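Local coordinates for protein cytochrome P450 reductase (Amycolatopsis methanolica 239, PDB 5OGX) that transfers electrons from NADH through FAD and a [2Fe-2S] cluster to its partner cytochrome P450, which O-demethylates lignin-derived aromatics such as guaiacol, at residues Pro34-Gln39 against His328-Thr333; Val136-Pro141 against Arg147-Ala152. All blocks are in the same frame, centred on the assembly; numbering follows the deposited sequence.

Interaction 1: residues Pro34-Gln39 against His328-Thr333. With NA (sodium ion), chain D; FAD (flavin-adenine dinucleotide), chain B; FES (Fe2/s2 (inorganic) cluster), chain C.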
loop_
_atom_site.group_PDB
_atom_site.type_symbol
_atom_site.label_atom_id
_atom_site.label_comp_id
_atom_site.label_asym_id
_atom_site.label_seq_id
_atom_site.Cartn_x
_atom_site.Cartn_y
_atom_site.Cartn_z
ATOM N N PRO A 34 -6.542 11.670 1.525
ATOM C CA PRO A 34 -6.545 10.220 1.282
ATOM C C PRO A 34 -6.040 9.866 -0.103
ATOM O O PRO A 34 -6.298 10.563 -1.085
ATOM C CB PRO A 34 -8.017 9.820 1.445
ATOM C CG PRO A 34 -8.688 10.957 2.119
ATOM C CD PRO A 34 -7.856 12.182 1.949
ATOM N N ASN A 35 -5.296 8.781 -0.171
ATOM C CA ASN A 35 -4.717 8.318 -1.387
ATOM C C ASN A 35 -4.304 6.855 -1.256
ATOM O O ASN A 35 -3.823 6.490 -0.258
ATOM C CB ASN A 35 -3.539 9.185 -1.782
ATOM C CG ASN A 35 -2.373 9.055 -0.865
ATOM O OD1 ASN A 35 -1.457 8.361 -1.141
ATOM N ND2 ASN A 35 -2.405 9.772 0.190
ATOM N N SER A 36 -4.530 6.061 -2.296
ATOM C CA SER A 36 -4.202 4.644 -2.165
ATOM C C SER A 36 -3.757 4.011 -3.476
ATOM O O SER A 36 -3.764 2.777 -3.561
ATOM C CB SER A 36 -5.411 3.812 -1.679
ATOM O OG SER A 36 -5.618 3.877 -0.280
ATOM N N CYS A 37 -3.402 4.794 -4.504
ATOM C CA CYS A 37 -2.926 4.217 -5.762
ATOM C C CYS A 37 -2.219 5.232 -6.652
ATOM O O CYS A 37 -1.351 4.853 -7.448
ATOM C CB CYS A 37 -4.083 3.559 -6.532
ATOM S SG CYS A 37 -5.144 4.720 -7.452
ATOM N N ASN A 38 -2.599 6.516 -6.551
ATOM C CA ASN A 38 -2.044 7.592 -7.389
ATOM C C ASN A 38 -2.159 7.271 -8.878
ATOM O O ASN A 38 -1.362 7.741 -9.691
ATOM C CB ASN A 38 -0.585 7.904 -7.021
ATOM C CG ASN A 38 -0.153 9.301 -7.469
ATOM O OD1 ASN A 38 -0.975 10.226 -7.558
ATOM N ND2 ASN A 38 1.134 9.452 -7.791
ATOM N N GLN A 39 -3.169 6.484 -9.256
ATOM C CA GLN A 39 -3.338 6.131 -10.659
ATOM C C GLN A 39 -4.797 6.108 -11.094
ATOM O O GLN A 39 -5.093 5.607 -12.189
ATOM C CB GLN A 39 -2.673 4.759 -10.954
ATOM C CG GLN A 39 -3.432 3.579 -10.353
ATOM C CD GLN A 39 -2.833 2.228 -10.726
ATOM O OE1 GLN A 39 -1.698 2.146 -11.204
ATOM N NE2 GLN A 39 -3.599 1.161 -10.507
ATOM N N HIS A 328 -9.062 -2.595 6.907
ATOM C CA HIS A 328 -8.108 -1.785 6.159
ATOM C C HIS A 328 -7.694 -2.537 4.900
ATOM O O HIS A 328 -7.503 -3.753 4.939
ATOM C CB HIS A 328 -6.874 -1.478 7.031
ATOM C CG HIS A 328 -7.214 -0.965 8.398
ATOM N ND1 HIS A 328 -7.182 0.378 8.720
ATOM C CD2 HIS A 328 -7.602 -1.612 9.524
ATOM C CE1 HIS A 328 -7.528 0.532 9.989
ATOM N NE2 HIS A 328 -7.793 -0.658 10.496
ATOM N N ARG A 329 -7.541 -1.823 3.777
ATOM C CA ARG A 329 -7.330 -2.484 2.485
ATOM C C ARG A 329 -6.237 -1.791 1.697
ATOM O O ARG A 329 -6.155 -0.557 1.705
ATOM C CB ARG A 329 -8.599 -2.476 1.593
ATOM C CG ARG A 329 -9.933 -2.509 2.306
ATOM C CD ARG A 329 -10.954 -1.552 1.685
ATOM N NE ARG A 329 -12.270 -1.748 2.294
ATOM C CZ ARG A 329 -12.587 -1.336 3.518
ATOM N NH1 ARG A 329 -11.702 -0.673 4.249
ATOM N NH2 ARG A 329 -13.795 -1.571 4.004
ATOM N N GLU A 330 -5.431 -2.585 0.984
ATOM C CA GLU A 330 -4.477 -2.084 -0.008
ATOM C C GLU A 330 -4.587 -2.972 -1.243
ATOM O O GLU A 330 -4.215 -4.149 -1.213
ATOM C CB GLU A 330 -3.038 -2.074 0.528
ATOM C CG GLU A 330 -2.043 -1.434 -0.441
ATOM C CD GLU A 330 -2.003 0.081 -0.273
ATOM O OE1 GLU A 330 -3.072 0.717 -0.384
ATOM O OE2 GLU A 330 -0.915 0.629 -0.008
ATOM N N LYS A 331 -5.100 -2.433 -2.344
ATOM C CA LYS A 331 -5.272 -3.251 -3.544
ATOM C C LYS A 331 -4.138 -3.020 -4.535
ATOM O O LYS A 331 -3.858 -1.873 -4.908
ATOM C CB LYS A 331 -6.615 -2.958 -4.210
ATOM C CG LYS A 331 -7.775 -2.985 -3.237
ATOM C CD LYS A 331 -9.027 -2.487 -3.928
ATOM C CE LYS A 331 -10.262 -3.061 -3.308
ATOM N NZ LYS A 331 -11.416 -2.144 -3.524
ATOM N N PHE A 332 -3.499 -4.116 -4.960
ATOM C CA PHE A 332 -2.436 -4.089 -5.971
ATOM C C PHE A 332 -3.083 -4.057 -7.362
ATOM O O PHE A 332 -2.965 -4.980 -8.170
ATOM C CB PHE A 332 -1.513 -5.302 -5.831
ATOM C CG PHE A 332 -0.589 -5.265 -4.621
ATOM C CD1 PHE A 332 -0.634 -4.227 -3.721
ATOM C CD2 PHE A 332 0.337 -6.289 -4.418
ATOM C CE1 PHE A 332 0.224 -4.181 -2.620
ATOM C CE2 PHE A 332 1.200 -6.265 -3.331
ATOM C CZ PHE A 332 1.141 -5.211 -2.427
ATOM N N THR A 333 -3.771 -2.961 -7.646
ATOM C CA THR A 333 -4.505 -2.866 -8.900
ATOM C C THR A 333 -3.554 -2.671 -10.077
ATOM O O THR A 333 -2.718 -1.765 -10.044
ATOM C CB THR A 333 -5.497 -1.713 -8.843
ATOM O OG1 THR A 333 -6.412 -1.929 -7.758
ATOM C CG2 THR A 333 -6.274 -1.638 -10.139
HETATM NA NA NA D . -7.588 13.146 -1.780
HETATM P PA FAD B . 2.058 -4.613 -16.538
HETATM O O1A FAD B . 2.900 -4.357 -17.765
HETATM O O2A FAD B . 1.366 -3.385 -15.999
HETATM O O5B FAD B . 0.905 -5.752 -16.848
HETATM C C5B FAD B . 1.147 -6.724 -17.840
HETATM C C4B FAD B . -0.201 -7.452 -18.114
HETATM O O4B FAD B . -0.497 -8.221 -17.102
HETATM C C3B FAD B . -1.347 -6.430 -18.209
HETATM O O3B FAD B . -2.240 -6.853 -19.139
HETATM C C2B FAD B . -1.955 -6.417 -16.786
HETATM O O2B FAD B . -3.375 -5.950 -16.797
HETATM C C1B FAD B . -1.824 -7.651 -16.376
HETATM N N9A FAD B . -1.519 -7.728 -14.971
HETATM C C8A FAD B . -1.034 -6.742 -14.204
HETATM N N7A FAD B . -0.864 -7.231 -12.968
HETATM C C5A FAD B . -1.234 -8.525 -12.985
HETATM C C6A FAD B . -1.254 -9.477 -11.994
HETATM N N6A FAD B . -0.928 -9.581 -10.583
HETATM N N1A FAD B . -1.666 -10.709 -12.265
HETATM C C2A FAD B . -2.072 -11.029 -13.519
HETATM N N3A FAD B . -2.054 -10.094 -14.504
HETATM C C4A FAD B . -1.630 -8.839 -14.221
HETATM N N1 FAD B . 3.355 -5.566 -6.828
HETATM C C2 FAD B . 4.373 -6.353 -6.143
HETATM O O2 FAD B . 4.870 -7.284 -6.683
HETATM N N3 FAD B . 4.792 -5.965 -4.788
HETATM C C4 FAD B . 4.228 -4.855 -4.086
HETATM O O4 FAD B . 4.580 -4.583 -2.987
HETATM C C4X FAD B . 3.169 -4.081 -4.802
HETATM N N5 FAD B . 2.600 -2.945 -4.143
HETATM C C5X FAD B . 1.556 -2.208 -4.851
HETATM C C6 FAD B . 0.954 -1.137 -4.183
HETATM C C7 FAD B . -0.039 -0.441 -4.875
HETATM C C7M FAD B . -0.569 0.703 -4.011
HETATM C C8 FAD B . -0.413 -0.797 -6.169
HETATM C C8M FAD B . -1.499 0.030 -6.847
HETATM C C9 FAD B . 0.181 -1.871 -6.824
HETATM C C9A FAD B . 1.159 -2.573 -6.148
HETATM N N10 FAD B . 1.782 -3.707 -6.852
HETATM C C10 FAD B . 2.770 -4.450 -6.143
HETATM C "C1'" FAD B . 1.426 -4.042 -8.242
HETATM C "C2'" FAD B . 2.610 -3.365 -9.055
HETATM O "O2'" FAD B . 2.658 -1.950 -8.935
HETATM C "C3'" FAD B . 2.594 -3.667 -10.570
HETATM O "O3'" FAD B . 1.296 -3.445 -11.042
HETATM C "C4'" FAD B . 3.000 -5.125 -10.859
HETATM O "O4'" FAD B . 4.324 -5.341 -10.451
HETATM C "C5'" FAD B . 2.885 -5.446 -12.365
HETATM O "O5'" FAD B . 3.491 -4.407 -13.109
HETATM P P FAD B . 4.165 -4.754 -14.564
HETATM O O1P FAD B . 4.606 -3.455 -15.180
HETATM O O2P FAD B . 5.221 -5.827 -14.433
HETATM O O3P FAD B . 2.938 -5.415 -15.426
HETATM FE FE1 FES C . -6.385 6.215 -6.022
HETATM FE FE2 FES C . -6.587 8.732 -6.698
HETATM S S1 FES C . -7.871 7.128 -7.382
HETATM S S2 FES C . -5.225 7.889 -5.191
HETATM O O HOH W 1 -4.950 0.627 -4.779
HETATM O O HOH W 2 -3.470 3.102 0.726
HETATM O O HOH W 3 -5.345 0.423 -2.078
HETATM O O HOH W 4 -7.465 1.346 -0.191
#
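Gln39 reaches Thr333 because CG lies between its own backbone N and carbonyl carbon (chi1 72°) and the chain then runs straight out, carrying the amide across to the other segment. NE2 donates to Thr333 O at 3.1 Å, coming from above the carbonyl plane, with the hydrogen bond moderately bent. The same NE2 also bonds Thr41 OG1, and OE1 is taken by Gln148 NE2, so both ends of the amide are engaged and its rotation is fixed. In Glu330, CG anti to the backbone N (chi1 -175°) and a bend at the next bond bring the carboxylate round to Ser36. OE1 stops 3.8 Å from Ser36 O, and water fills the interval. One water lies beside Ser36 OG and donates to Glu330 OE1 at 2.7 Å; another accepts from Lys331 N at 2.9 Å and lies within reach of Glu330 OE1 and Ser36 O. A further water sits between Ser36 O and Lys331 O, and one more links Ser36 OG to Arg329 O.

The seam brings the cluster-binding loop of the ferredoxin-like 2Fe-2S domain against the end of strand 327-331, an outer strand of the parallel sheet in the NAD-binding domain, an arrangement consistent with electron passage from flavin to cluster. Cys37 SG, which also accepts a hydrogen bond from Gln39 N, coordinates the cluster iron FE1 at 2.4 Å, and Cys42 binds the same iron. The flavin's dimethylbenzene edge enters the junction, with Ser36 O 3.8 Å from methyl C7M and Lys331 O close to C8M. Beyond it, Phe332, at the centre of an inverse gamma turn, turns away from the loop and lays one ring face over the isoalloxazine, with CE1 3.1 Å from FAD N5.

Interaction 2: residues Val136-Pro141 against Arg147-Ala152. With FAD (flavin-adenine dinucleotide), chain B.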
loop_
_atom_site.group_PDB
_atom_site.type_symbol
_atom_site.label_atom_id
_atom_site.label_comp_id
_atom_site.label_asym_id
_atom_site.label_seq_id
_atom_site.Cartn_x
_atom_site.Cartn_y
_atom_site.Cartn_z
ATOM N N VAL A 136 6.172 3.082 -2.310
ATOM C CA VAL A 136 6.941 4.007 -3.131
ATOM C C VAL A 136 6.600 3.772 -4.592
ATOM O O VAL A 136 6.175 2.686 -4.995
ATOM C CB VAL A 136 8.461 3.886 -2.914
ATOM C CG1 VAL A 136 8.822 4.294 -1.493
ATOM C CG2 VAL A 136 8.955 2.468 -3.244
ATOM N N GLU A 137 6.767 4.822 -5.386
ATOM C CA GLU A 137 6.443 4.778 -6.804
ATOM C C GLU A 137 7.738 4.764 -7.604
ATOM O O GLU A 137 8.541 5.704 -7.507
ATOM C CB GLU A 137 5.578 5.988 -7.152
ATOM C CG GLU A 137 5.083 6.060 -8.567
ATOM C CD GLU A 137 4.327 7.356 -8.764
ATOM O OE1 GLU A 137 4.719 8.155 -9.634
ATOM O OE2 GLU A 137 3.368 7.593 -7.996
ATOM N N LEU A 138 7.950 3.699 -8.377
ATOM C CA LEU A 138 9.131 3.580 -9.222
ATOM C C LEU A 138 8.775 3.929 -10.659
ATOM O O LEU A 138 7.646 3.718 -11.109
ATOM C CB LEU A 138 9.716 2.162 -9.180
ATOM C CG LEU A 138 10.000 1.500 -7.826
ATOM C CD1 LEU A 138 10.776 0.180 -8.031
ATOM C CD2 LEU A 138 10.760 2.426 -6.906
ATOM N N VAL A 139 9.762 4.437 -11.388
ATOM C CA VAL A 139 9.633 4.694 -12.820
ATOM C C VAL A 139 10.524 3.701 -13.558
ATOM O O VAL A 139 11.717 3.578 -13.250
ATOM C CB VAL A 139 10.011 6.145 -13.168
ATOM C CG1 VAL A 139 9.788 6.407 -14.663
ATOM C CG2 VAL A 139 9.203 7.114 -12.329
ATOM N N VAL A 140 9.946 2.985 -14.519
ATOM C CA VAL A 140 10.702 1.991 -15.277
ATOM C C VAL A 140 11.665 2.731 -16.196
ATOM O O VAL A 140 11.239 3.572 -16.996
ATOM C CB VAL A 140 9.779 1.062 -16.087
ATOM C CG1 VAL A 140 10.612 0.055 -16.918
ATOM C CG2 VAL A 140 8.787 0.360 -15.162
ATOM N N PRO A 141 12.958 2.459 -16.122
ATOM C CA PRO A 141 13.913 3.213 -16.944
ATOM C C PRO A 141 13.629 3.013 -18.427
ATOM O O PRO A 141 13.339 1.903 -18.874
ATOM C CB PRO A 141 15.276 2.625 -16.555
ATOM C CG PRO A 141 15.033 1.645 -15.487
ATOM C CD PRO A 141 13.578 1.370 -15.352
ATOM N N ARG A 147 5.032 2.426 -11.416
ATOM C CA ARG A 147 4.511 1.270 -10.702
ATOM C C ARG A 147 4.786 1.407 -9.213
ATOM O O ARG A 147 5.820 1.947 -8.804
ATOM C CB ARG A 147 5.110 -0.048 -11.218
ATOM C CG ARG A 147 4.868 -0.282 -12.716
ATOM C CD ARG A 147 3.412 -0.593 -13.016
ATOM N NE ARG A 147 3.243 -1.054 -14.397
ATOM C CZ ARG A 147 2.900 -0.271 -15.413
ATOM N NH1 ARG A 147 2.692 1.033 -15.218
ATOM N NH2 ARG A 147 2.777 -0.787 -16.634
ATOM N N GLN A 148 3.832 0.934 -8.418
ATOM C CA GLN A 148 3.861 1.036 -6.965
ATOM C C GLN A 148 4.430 -0.237 -6.355
ATOM O O GLN A 148 4.043 -1.339 -6.755
ATOM C CB GLN A 148 2.438 1.226 -6.441
ATOM C CG GLN A 148 1.648 2.344 -7.127
ATOM C CD GLN A 148 0.860 1.921 -8.386
ATOM O OE1 GLN A 148 1.164 0.928 -9.056
ATOM N NE2 GLN A 148 -0.163 2.705 -8.708
ATOM N N TYR A 149 5.258 -0.083 -5.319
ATOM C CA TYR A 149 5.768 -1.230 -4.562
ATOM C C TYR A 149 5.726 -0.885 -3.084
ATOM O O TYR A 149 6.269 0.141 -2.659
ATOM C CB TYR A 149 7.187 -1.629 -5.020
ATOM C CG TYR A 149 7.082 -2.148 -6.426
ATOM C CD1 TYR A 149 6.517 -3.388 -6.677
ATOM C CD2 TYR A 149 7.392 -1.338 -7.506
ATOM C CE1 TYR A 149 6.335 -3.847 -7.984
ATOM C CE2 TYR A 149 7.214 -1.783 -8.810
ATOM C CZ TYR A 149 6.673 -3.023 -9.041
ATOM O OH TYR A 149 6.479 -3.447 -10.336
ATOM N N SER A 150 5.051 -1.733 -2.314
ATOM C CA SER A 150 4.905 -1.520 -0.879
ATOM C C SER A 150 6.233 -1.687 -0.156
ATOM O O SER A 150 7.057 -2.533 -0.519
ATOM C CB SER A 150 3.917 -2.534 -0.301
ATOM O OG SER A 150 2.648 -2.421 -0.896
ATOM N N LEU A 151 6.411 -0.902 0.908
ATOM C CA LEU A 151 7.564 -1.064 1.785
ATOM C C LEU A 151 7.301 -2.191 2.770
ATOM O O LEU A 151 6.237 -2.247 3.392
ATOM C CB LEU A 151 7.858 0.239 2.535
ATOM C CG LEU A 151 8.218 1.446 1.654
ATOM C CD1 LEU A 151 8.475 2.651 2.538
ATOM C CD2 LEU A 151 9.461 1.150 0.804
ATOM N N ALA A 152 8.274 -3.088 2.915
ATOM C CA ALA A 152 8.242 -4.051 4.012
ATOM C C ALA A 152 8.832 -3.476 5.292
ATOM O O ALA A 152 8.804 -4.145 6.341
ATOM C CB ALA A 152 9.004 -5.329 3.609
HETATM P PA FAD B . 2.058 -4.613 -16.538
HETATM O O1A FAD B . 2.900 -4.357 -17.765
HETATM O O2A FAD B . 1.366 -3.385 -15.999
HETATM O O5B FAD B . 0.905 -5.752 -16.848
HETATM C C5B FAD B . 1.147 -6.724 -17.840
HETATM C C4B FAD B . -0.201 -7.452 -18.114
HETATM O O4B FAD B . -0.497 -8.221 -17.102
HETATM C C3B FAD B . -1.347 -6.430 -18.209
HETATM O O3B FAD B . -2.240 -6.853 -19.139
HETATM C C2B FAD B . -1.955 -6.417 -16.786
HETATM O O2B FAD B . -3.375 -5.950 -16.797
HETATM C C1B FAD B . -1.824 -7.651 -16.376
HETATM N N9A FAD B . -1.519 -7.728 -14.971
HETATM C C8A FAD B . -1.034 -6.742 -14.204
HETATM N N7A FAD B . -0.864 -7.231 -12.968
HETATM C C5A FAD B . -1.234 -8.525 -12.985
HETATM C C6A FAD B . -1.254 -9.477 -11.994
HETATM N N6A FAD B . -0.928 -9.581 -10.583
HETATM N N1A FAD B . -1.666 -10.709 -12.265
HETATM C C2A FAD B . -2.072 -11.029 -13.519
HETATM N N3A FAD B . -2.054 -10.094 -14.504
HETATM C C4A FAD B . -1.630 -8.839 -14.221
HETATM N N1 FAD B . 3.355 -5.566 -6.828
HETATM C C2 FAD B . 4.373 -6.353 -6.143
HETATM O O2 FAD B . 4.870 -7.284 -6.683
HETATM N N3 FAD B . 4.792 -5.965 -4.788
HETATM C C4 FAD B . 4.228 -4.855 -4.086
HETATM O O4 FAD B . 4.580 -4.583 -2.987
HETATM C C4X FAD B . 3.169 -4.081 -4.802
HETATM N N5 FAD B . 2.600 -2.945 -4.143
HETATM C C5X FAD B . 1.556 -2.208 -4.851
HETATM C C6 FAD B . 0.954 -1.137 -4.183
HETATM C C7 FAD B . -0.039 -0.441 -4.875
HETATM C C7M FAD B . -0.569 0.703 -4.011
HETATM C C8 FAD B . -0.413 -0.797 -6.169
HETATM C C8M FAD B . -1.499 0.030 -6.847
HETATM C C9 FAD B . 0.181 -1.871 -6.824
HETATM C C9A FAD B . 1.159 -2.573 -6.148
HETATM N N10 FAD B . 1.782 -3.707 -6.852
HETATM C C10 FAD B . 2.770 -4.450 -6.143
HETATM C "C1'" FAD B . 1.426 -4.042 -8.242
HETATM C "C2'" FAD B . 2.610 -3.365 -9.055
HETATM O "O2'" FAD B . 2.658 -1.950 -8.935
HETATM C "C3'" FAD B . 2.594 -3.667 -10.570
HETATM O "O3'" FAD B . 1.296 -3.445 -11.042
HETATM C "C4'" FAD B . 3.000 -5.125 -10.859
HETATM O "O4'" FAD B . 4.324 -5.341 -10.451
HETATM C "C5'" FAD B . 2.885 -5.446 -12.365
HETATM O "O5'" FAD B . 3.491 -4.407 -13.109
HETATM P P FAD B . 4.165 -4.754 -14.564
HETATM O O1P FAD B . 4.606 -3.455 -15.180
HETATM O O2P FAD B . 5.221 -5.827 -14.433
HETATM O O3P FAD B . 2.938 -5.415 -15.426
#
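Val136 and Tyr149 exchange two backbone hydrogen bonds, and Leu138 and Arg147 do the same two residues further along, with Leu138 N to Arg147 O measuring 2.8 Å. Between them Glu137 and Gln148 form the non-hydrogen-bonded pair, where the weaker CA-H...O contacts fall. Apolar contacts lie on the face carrying Val136, Leu138 and Tyr149: Leu138 CD1 meets the phenol ring obliquely, 3.7 Å from Tyr149 CD2, while Val136 CG1 touches Leu151 CD2.

These strands, 135-139 and 146-150, make an antiparallel hairpin of the FAD-binding domain, and strand 146-150, outermost in its sheet, lines the FAD with four consecutive residues, 147 to 150. Among the polar contacts, a bend at chi2 (-71°) brings the Arg147 chain round to the pyrophosphate, where NE donates to FAD O1P at 2.9 Å, the phosphate oxygen lying at the guanidinium edge. Tyr149 OH pairs with FAD O4' at 2.9 Å, and either hydroxyl could donate. Gln148 O accepts from FAD O2' at 2.7 Å. Ser150 N donates to FAD O4 at 3.0 Å. A phenylalanine in place of Tyr149 would probably keep the packing on Leu138 but leave O4' without its hydroxyl mate, so the ribityl chain would be held less firmly. The Glu137 carboxylate is shared: OE1 forms a salt bridge with Arg146, and OE2 accepts from the Asn38 amide.

How the interactions relate
Interaction 2 is buried and lies within one domain, whereas interaction 1 is partly buried and joins two domains far apart in sequence. Regular strand pairing holds the hairpin; at the domain seam a single direct hydrogen bond is supplemented by bridging waters. The two meet side by side: Cys37 O receives Gln148 NE2 at 2.8 Å, and Phe332 packs on Ser150, so the cluster loop, the end of strand 327-331 and the hairpin all converge. Both touch FAD, but differently. Residues 147-150 bond its phosphate, ribityl chain and polar flavin edge and pack Gln148 on the dimethylbenzene end; in interaction 1 backbone oxygens approach the methyl groups and Phe332 covers part of one ring face.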